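Local coordinates for protein putative short-chain dehydrogenase/reductase (PDB 5IZ4) that belongs to the short-chain dehydrogenase/reductase family, binds ADP in its nucleotide site and probably works as an NADPH-dependent 3-oxoacyl-[acyl-carrier-protein] reductase, at residues 228-236 with 260-268. Residues are numbered along the deposited sequence; the frame is centred on the assembly and turned at random.
Sequences ESAPLKRVS and IAAENGLLL
N264 sits among A230, L232, R234 and S236, just beyond strand 259-262, which in this chain is the last strand of the parallel Rossmann sheet of the short-chain dehydrogenase/reductase fold. At the base of its side chain, CB of N264 lies 3.8 Å from the carbonyl O of R234 and a little farther from CB of A230. With chi1 at -64°, CG stands anti to the carbonyl carbon, and the amide heads for R234 and S236. OD1 then takes a hydrogen bond from NH1 of R234 at 2.9 Å, in the amide plane and on a lone pair; from the arginine's side, OD1 lies at the guanidinium edge, although the two flat groups are turned 53° apart. CG of R234, set by chi1 near 68° between the backbone N and the carbonyl carbon, also packs against OD1, and the bend at chi3 brings the guanidinium back to the same oxygen, while NH2 forms a salt bridge with E240. On the other branch of the amide, ND2 of N264 comes 3.2 Å from OG of S236. That hydroxyl is hydrogen-bonded to E240, so one glutamate ties both R234 and S236, and a water bridges OG of S236 to the carbonyl O of A262.

The carbonyl O of N264 accepts the N-H of L232 from above the carbonyl plane at 3.1 Å, joining the type I turn 230-233 to the type I' turn 263-266. In the second turn, E263 curls back so that OE1 receives the N-H of G265 and OE2 that of L267. CG of P231 rests 3.2 Å from the carbonyl O of G265. A second subunit closes over this region, with P253 and A254 of that chain packing on L232, R234, S236 and N264. Farther along, CD2 of L266 rests 3.6 Å from the carbonyl O of S229.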
# COMPACT_ATOMS: atom_id res chain seq x y z
N GLU A 228 15.82 3.48 -20.56
CA GLU A 228 16.79 4.06 -19.64
C GLU A 228 16.16 4.46 -18.31
O GLU A 228 16.80 4.33 -17.26
CB GLU A 228 17.48 5.26 -20.28
CG GLU A 228 18.47 4.86 -21.35
CD GLU A 228 19.50 3.87 -20.83
OE1 GLU A 228 20.19 4.20 -19.84
OE2 GLU A 228 19.60 2.76 -21.40
N SER A 229 14.90 4.91 -18.32
CA SER A 229 14.29 5.35 -17.06
C SER A 229 13.93 4.18 -16.15
O SER A 229 13.68 4.40 -14.96
CB SER A 229 13.04 6.18 -17.34
OG SER A 229 11.98 5.37 -17.79
N ALA A 230 13.90 2.95 -16.67
CA ALA A 230 13.49 1.80 -15.87
C ALA A 230 14.70 1.17 -15.20
O ALA A 230 15.73 0.99 -15.86
CB ALA A 230 12.81 0.76 -16.74
N PRO A 231 14.62 0.85 -13.91
CA PRO A 231 15.72 0.11 -13.27
C PRO A 231 16.08 -1.18 -13.99
O PRO A 231 17.26 -1.53 -14.04
CB PRO A 231 15.17 -0.15 -11.86
CG PRO A 231 14.32 1.09 -11.60
CD PRO A 231 13.63 1.34 -12.93
N LEU A 232 15.11 -1.89 -14.56
CA LEU A 232 15.44 -3.12 -15.28
C LEU A 232 15.92 -2.86 -16.71
O LEU A 232 16.23 -3.82 -17.42
CB LEU A 232 14.24 -4.07 -15.29
CG LEU A 232 13.90 -4.62 -13.89
CD1 LEU A 232 12.86 -5.74 -13.96
CD2 LEU A 232 15.19 -5.09 -13.16
N LYS A 233 15.98 -1.59 -17.13
CA LYS A 233 16.62 -1.20 -18.40
C LYS A 233 16.00 -1.94 -19.59
O LYS A 233 16.70 -2.43 -20.48
CB LYS A 233 18.13 -1.41 -18.33
CG LYS A 233 18.81 -0.41 -17.42
CD LYS A 233 18.71 1.00 -18.02
CE LYS A 233 19.36 2.05 -17.14
NZ LYS A 233 18.57 2.28 -15.90
N ARG A 234 14.67 -1.97 -19.61
CA ARG A 234 13.92 -2.65 -20.65
C ARG A 234 12.50 -2.12 -20.63
O ARG A 234 12.07 -1.44 -19.69
CB ARG A 234 13.91 -4.17 -20.43
CG ARG A 234 13.10 -4.57 -19.19
CD ARG A 234 13.23 -6.05 -18.84
NE ARG A 234 12.75 -6.93 -19.91
CZ ARG A 234 11.48 -7.29 -20.08
NH1 ARG A 234 10.53 -6.82 -19.28
NH2 ARG A 234 11.15 -8.10 -21.08
N VAL A 235 11.75 -2.46 -21.68
CA VAL A 235 10.30 -2.31 -21.70
C VAL A 235 9.67 -3.69 -21.81
O VAL A 235 10.32 -4.67 -22.19
CB VAL A 235 9.83 -1.41 -22.86
CG1 VAL A 235 10.48 -0.05 -22.73
CG2 VAL A 235 10.17 -2.04 -24.20
N SER A 236 8.39 -3.77 -21.48
CA SER A 236 7.66 -5.03 -21.60
C SER A 236 7.09 -5.18 -23.01
O SER A 236 6.78 -4.21 -23.69
CB SER A 236 6.50 -5.10 -20.60
OG SER A 236 6.98 -5.21 -19.27
N ILE A 260 -1.18 -6.80 -9.40
CA ILE A 260 0.20 -7.25 -9.63
C ILE A 260 0.88 -6.26 -10.57
O ILE A 260 0.46 -6.12 -11.72
CB ILE A 260 0.24 -8.66 -10.23
CG1 ILE A 260 -0.66 -9.62 -9.46
CG2 ILE A 260 1.68 -9.17 -10.25
CD1 ILE A 260 -0.24 -9.79 -8.02
N ALA A 261 1.93 -5.60 -10.09
CA ALA A 261 2.63 -4.60 -10.90
C ALA A 261 3.79 -5.26 -11.64
O ALA A 261 4.65 -5.91 -11.03
CB ALA A 261 3.15 -3.46 -10.01
N ALA A 262 3.81 -5.11 -12.97
CA ALA A 262 4.86 -5.63 -13.83
C ALA A 262 5.32 -4.42 -14.64
O ALA A 262 4.81 -4.15 -15.73
CB ALA A 262 4.35 -6.76 -14.72
N GLU A 263 6.28 -3.67 -14.08
CA GLU A 263 6.58 -2.34 -14.60
C GLU A 263 8.08 -2.09 -14.67
O GLU A 263 8.49 -0.92 -14.71
CB GLU A 263 5.92 -1.25 -13.74
CG GLU A 263 5.82 -1.53 -12.23
CD GLU A 263 7.16 -1.84 -11.57
OE1 GLU A 263 7.78 -2.88 -11.88
OE2 GLU A 263 7.60 -1.03 -10.71
N ASN A 264 8.89 -3.14 -14.67
CA ASN A 264 10.33 -3.03 -14.92
C ASN A 264 11.04 -2.18 -13.87
O ASN A 264 12.08 -1.57 -14.14
CB ASN A 264 10.58 -2.50 -16.34
CG ASN A 264 10.08 -3.47 -17.38
OD1 ASN A 264 10.57 -4.59 -17.45
ND2 ASN A 264 9.05 -3.08 -18.14
N GLY A 265 10.49 -2.15 -12.66
CA GLY A 265 11.12 -1.46 -11.55
C GLY A 265 10.76 0.01 -11.39
O GLY A 265 11.30 0.66 -10.50
N LEU A 266 9.88 0.56 -12.24
CA LEU A 266 9.62 1.99 -12.17
C LEU A 266 9.16 2.43 -10.78
O LEU A 266 9.46 3.56 -10.36
CB LEU A 266 8.59 2.40 -13.22
CG LEU A 266 9.12 2.49 -14.66
CD1 LEU A 266 7.97 2.68 -15.65
CD2 LEU A 266 10.13 3.62 -14.80
N LEU A 267 8.44 1.57 -10.05
CA LEU A 267 7.98 1.93 -8.71
C LEU A 267 9.14 2.12 -7.75
O LEU A 267 8.97 2.80 -6.72
CB LEU A 267 7.03 0.87 -8.16
CG LEU A 267 5.63 0.82 -8.79
CD1 LEU A 267 4.96 -0.50 -8.43
CD2 LEU A 267 4.79 2.01 -8.31
N LEU A 268 10.32 1.56 -8.05
CA LEU A 268 11.49 1.76 -7.20
C LEU A 268 12.13 3.13 -7.38
O LEU A 268 12.98 3.52 -6.57
CB LEU A 268 12.53 0.68 -7.48
CG LEU A 268 12.06 -0.75 -7.21
CD1 LEU A 268 13.02 -1.72 -7.87
CD2 LEU A 268 11.99 -1.00 -5.72
O HOH W 1 5.79 -2.73 -18.27